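Phytochrome Response Regulator RcpA (Tolypothrix sp. PCC 7601, PDB 1K68) probably relays phytochrome signals as a CheY-like response regulator that is phosphorylated on an aspartate and forms a homodimer. Local coordinates at residues Ile15-Glu20 and Gln120-Val125. Sequence-based numbering, arbitrary orientation.
Sequences IRLIQE and QLFQIV
Leu17 and Ile18 meet Leu121, Phe122 and Val125 in a buried, apolar helix-helix contact between the first and last helices of the receiver domain, 12-23 and 118-135. No hydrogen bond links the two segments, whose axes approach to 9.2 Å and run 48° apart in direction. Leu17 makes the closest approach and buries the most surface. Its chi1 of -172° sends CG away from the backbone N, and CD2 comes to lie against the backbone of the other helix, 3.8 Å from Phe122 CA. The same methyl lies 4.0 Å from Leu121 CG, while Leu17 CD1 meets Leu121 CD2 at 4.1 Å, and both branches of the leucine are therefore used. One turn further along the second helix, Val125 faces Ile18: its CG2 is 4.2 Å from Ile18 CG1, and its CG1 comes to the carbonyl oxygen of Ile18. In the (beta/alpha)5 fold of CheY-like receivers, these two helices flank one face of the central parallel sheet, whose strand order is 2-1-3-4-5, and a separation of 100 residues in sequence is closed here by side-chain packing. Phe122 extends away from its own backbone N (chi1 -169°), and its ring lies beside Glu20, at the end of segment 15-20. There CD1 lies 4.0 Å from Leu17 CD2, an oblique approach, and CE1 has Glu20 CB at the ring edge, in plane, at 4.0 Å. The backbone carbonyl carbon of Glu20 also meets CE1, obliquely to the ring. Ala21 also touches Phe122 and Val125. Pro81 of the second subunit packs on both Leu17 and Phe122, and Arg16 forms a salt bridge with Asp80 of that subunit, placing this helix pair at the homodimer interface.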
loop_
_atom_site.group_PDB
_atom_site.type_symbol
_atom_site.label_atom_id
_atom_site.label_comp_id
_atom_site.label_asym_id
_atom_site.label_seq_id
_atom_site.Cartn_x
_atom_site.Cartn_y
_atom_site.Cartn_z
ATOM N N ILE A 15 -2.844 -4.858 6.114
ATOM C CA ILE A 15 -2.779 -6.008 5.234
ATOM C C ILE A 15 -2.189 -5.559 3.912
ATOM O O ILE A 15 -1.293 -6.210 3.368
ATOM C CB ILE A 15 -4.177 -6.617 4.991
ATOM C CG1 ILE A 15 -4.669 -7.303 6.266
ATOM C CG2 ILE A 15 -4.117 -7.614 3.839
ATOM C CD1 ILE A 15 -6.094 -7.820 6.188
ATOM N N ARG A 16 -2.685 -4.436 3.403
ATOM C CA ARG A 16 -2.200 -3.915 2.133
ATOM C C ARG A 16 -0.703 -3.656 2.195
ATOM O O ARG A 16 0.059 -4.187 1.384
ATOM C CB ARG A 16 -2.922 -2.614 1.752
ATOM C CG ARG A 16 -2.521 -2.101 0.373
ATOM C CD ARG A 16 -3.257 -0.828 -0.050
ATOM N NE ARG A 16 -2.597 0.398 0.401
ATOM C CZ ARG A 16 -2.934 1.080 1.494
ATOM N NH1 ARG A 16 -3.935 0.664 2.262
ATOM N NH2 ARG A 16 -2.271 2.183 1.818
ATOM N N LEU A 17 -0.289 -2.846 3.164
ATOM C CA LEU A 17 1.115 -2.490 3.326
ATOM C C LEU A 17 2.009 -3.720 3.501
ATOM O O LEU A 17 3.027 -3.866 2.819
ATOM C CB LEU A 17 1.259 -1.540 4.515
ATOM C CG LEU A 17 2.626 -0.894 4.760
ATOM C CD1 LEU A 17 2.440 0.369 5.578
ATOM C CD2 LEU A 17 3.559 -1.871 5.462
ATOM N N ILE A 18 1.627 -4.605 4.413
ATOM C CA ILE A 18 2.392 -5.821 4.651
ATOM C C ILE A 18 2.529 -6.628 3.362
ATOM O O ILE A 18 3.615 -7.109 3.043
ATOM C CB ILE A 18 1.722 -6.682 5.748
ATOM C CG1 ILE A 18 1.758 -5.927 7.078
ATOM C CG2 ILE A 18 2.440 -8.018 5.879
ATOM C CD1 ILE A 18 1.051 -6.634 8.225
ATOM N N GLN A 19 1.433 -6.776 2.618
ATOM C CA GLN A 19 1.483 -7.519 1.359
ATOM C C GLN A 19 2.374 -6.829 0.326
ATOM O O GLN A 19 3.024 -7.495 -0.481
ATOM C CB GLN A 19 0.078 -7.700 0.779
ATOM C CG GLN A 19 -0.804 -8.605 1.618
ATOM C CD GLN A 19 -2.140 -8.889 0.966
ATOM O OE1 GLN A 19 -2.754 -8.003 0.369
ATOM N NE2 GLN A 19 -2.608 -10.124 1.092
ATOM N N GLU A 20 2.406 -5.502 0.357
ATOM C CA GLU A 20 3.228 -4.730 -0.574
ATOM C C GLU A 20 4.708 -4.881 -0.255
ATOM O O GLU A 20 5.541 -5.021 -1.156
ATOM C CB GLU A 20 2.864 -3.247 -0.514
ATOM C CG GLU A 20 1.475 -2.940 -1.014
ATOM C CD GLU A 20 1.269 -3.444 -2.416
ATOM O OE1 GLU A 20 2.092 -3.090 -3.286
ATOM O OE2 GLU A 20 0.295 -4.193 -2.647
ATOM N N GLN A 120 8.314 3.515 7.932
ATOM C CA GLN A 120 9.111 2.775 8.907
ATOM C C GLN A 120 8.577 1.349 9.000
ATOM O O GLN A 120 9.336 0.385 8.960
ATOM C CB GLN A 120 9.037 3.439 10.284
ATOM C CG GLN A 120 10.115 4.488 10.536
ATOM C CD GLN A 120 9.961 5.163 11.890
ATOM O OE1 GLN A 120 9.690 4.505 12.900
ATOM N NE2 GLN A 120 10.138 6.477 11.917
ATOM N N LEU A 121 7.260 1.228 9.112
ATOM C CA LEU A 121 6.626 -0.083 9.199
ATOM C C LEU A 121 6.955 -0.877 7.940
ATOM O O LEU A 121 7.245 -2.071 8.004
ATOM C CB LEU A 121 5.115 0.075 9.343
ATOM C CG LEU A 121 4.265 -1.196 9.321
ATOM C CD1 LEU A 121 4.670 -2.139 10.449
ATOM C CD2 LEU A 121 2.814 -0.804 9.457
ATOM N N PHE A 122 6.911 -0.207 6.792
ATOM C CA PHE A 122 7.223 -0.871 5.537
ATOM C C PHE A 122 8.633 -1.454 5.629
ATOM O O PHE A 122 8.871 -2.590 5.237
ATOM C CB PHE A 122 7.148 0.120 4.376
ATOM C CG PHE A 122 7.195 -0.526 3.015
ATOM C CD1 PHE A 122 6.027 -0.966 2.400
ATOM C CD2 PHE A 122 8.405 -0.693 2.352
ATOM C CE1 PHE A 122 6.061 -1.556 1.137
ATOM C CE2 PHE A 122 8.456 -1.284 1.091
ATOM C CZ PHE A 122 7.280 -1.718 0.482
ATOM N N GLN A 123 9.568 -0.677 6.170
ATOM C CA GLN A 123 10.943 -1.147 6.290
ATOM C C GLN A 123 11.073 -2.254 7.333
ATOM O O GLN A 123 11.947 -3.103 7.236
ATOM C CB GLN A 123 11.875 0.019 6.618
ATOM C CG GLN A 123 12.037 1.003 5.458
ATOM C CD GLN A 123 12.495 0.317 4.175
ATOM O OE1 GLN A 123 13.488 -0.415 4.170
ATOM N NE2 GLN A 123 11.773 0.551 3.082
ATOM N N ILE A 124 10.197 -2.248 8.326
ATOM C CA ILE A 124 10.224 -3.290 9.338
ATOM C C ILE A 124 9.797 -4.607 8.697
ATOM O O ILE A 124 10.414 -5.648 8.922
ATOM C CB ILE A 124 9.278 -2.945 10.509
ATOM C CG1 ILE A 124 9.990 -2.003 11.482
ATOM C CG2 ILE A 124 8.813 -4.204 11.209
ATOM C CD1 ILE A 124 9.158 -1.609 12.667
ATOM N N VAL A 125 8.741 -4.571 7.892
ATOM C CA VAL A 125 8.288 -5.797 7.253
ATOM C C VAL A 125 9.393 -6.330 6.354
ATOM O O VAL A 125 9.596 -7.540 6.261
ATOM C CB VAL A 125 7.010 -5.568 6.428
ATOM C CG1 VAL A 125 6.615 -6.857 5.701
ATOM C CG2 VAL A 125 5.883 -5.113 7.348
#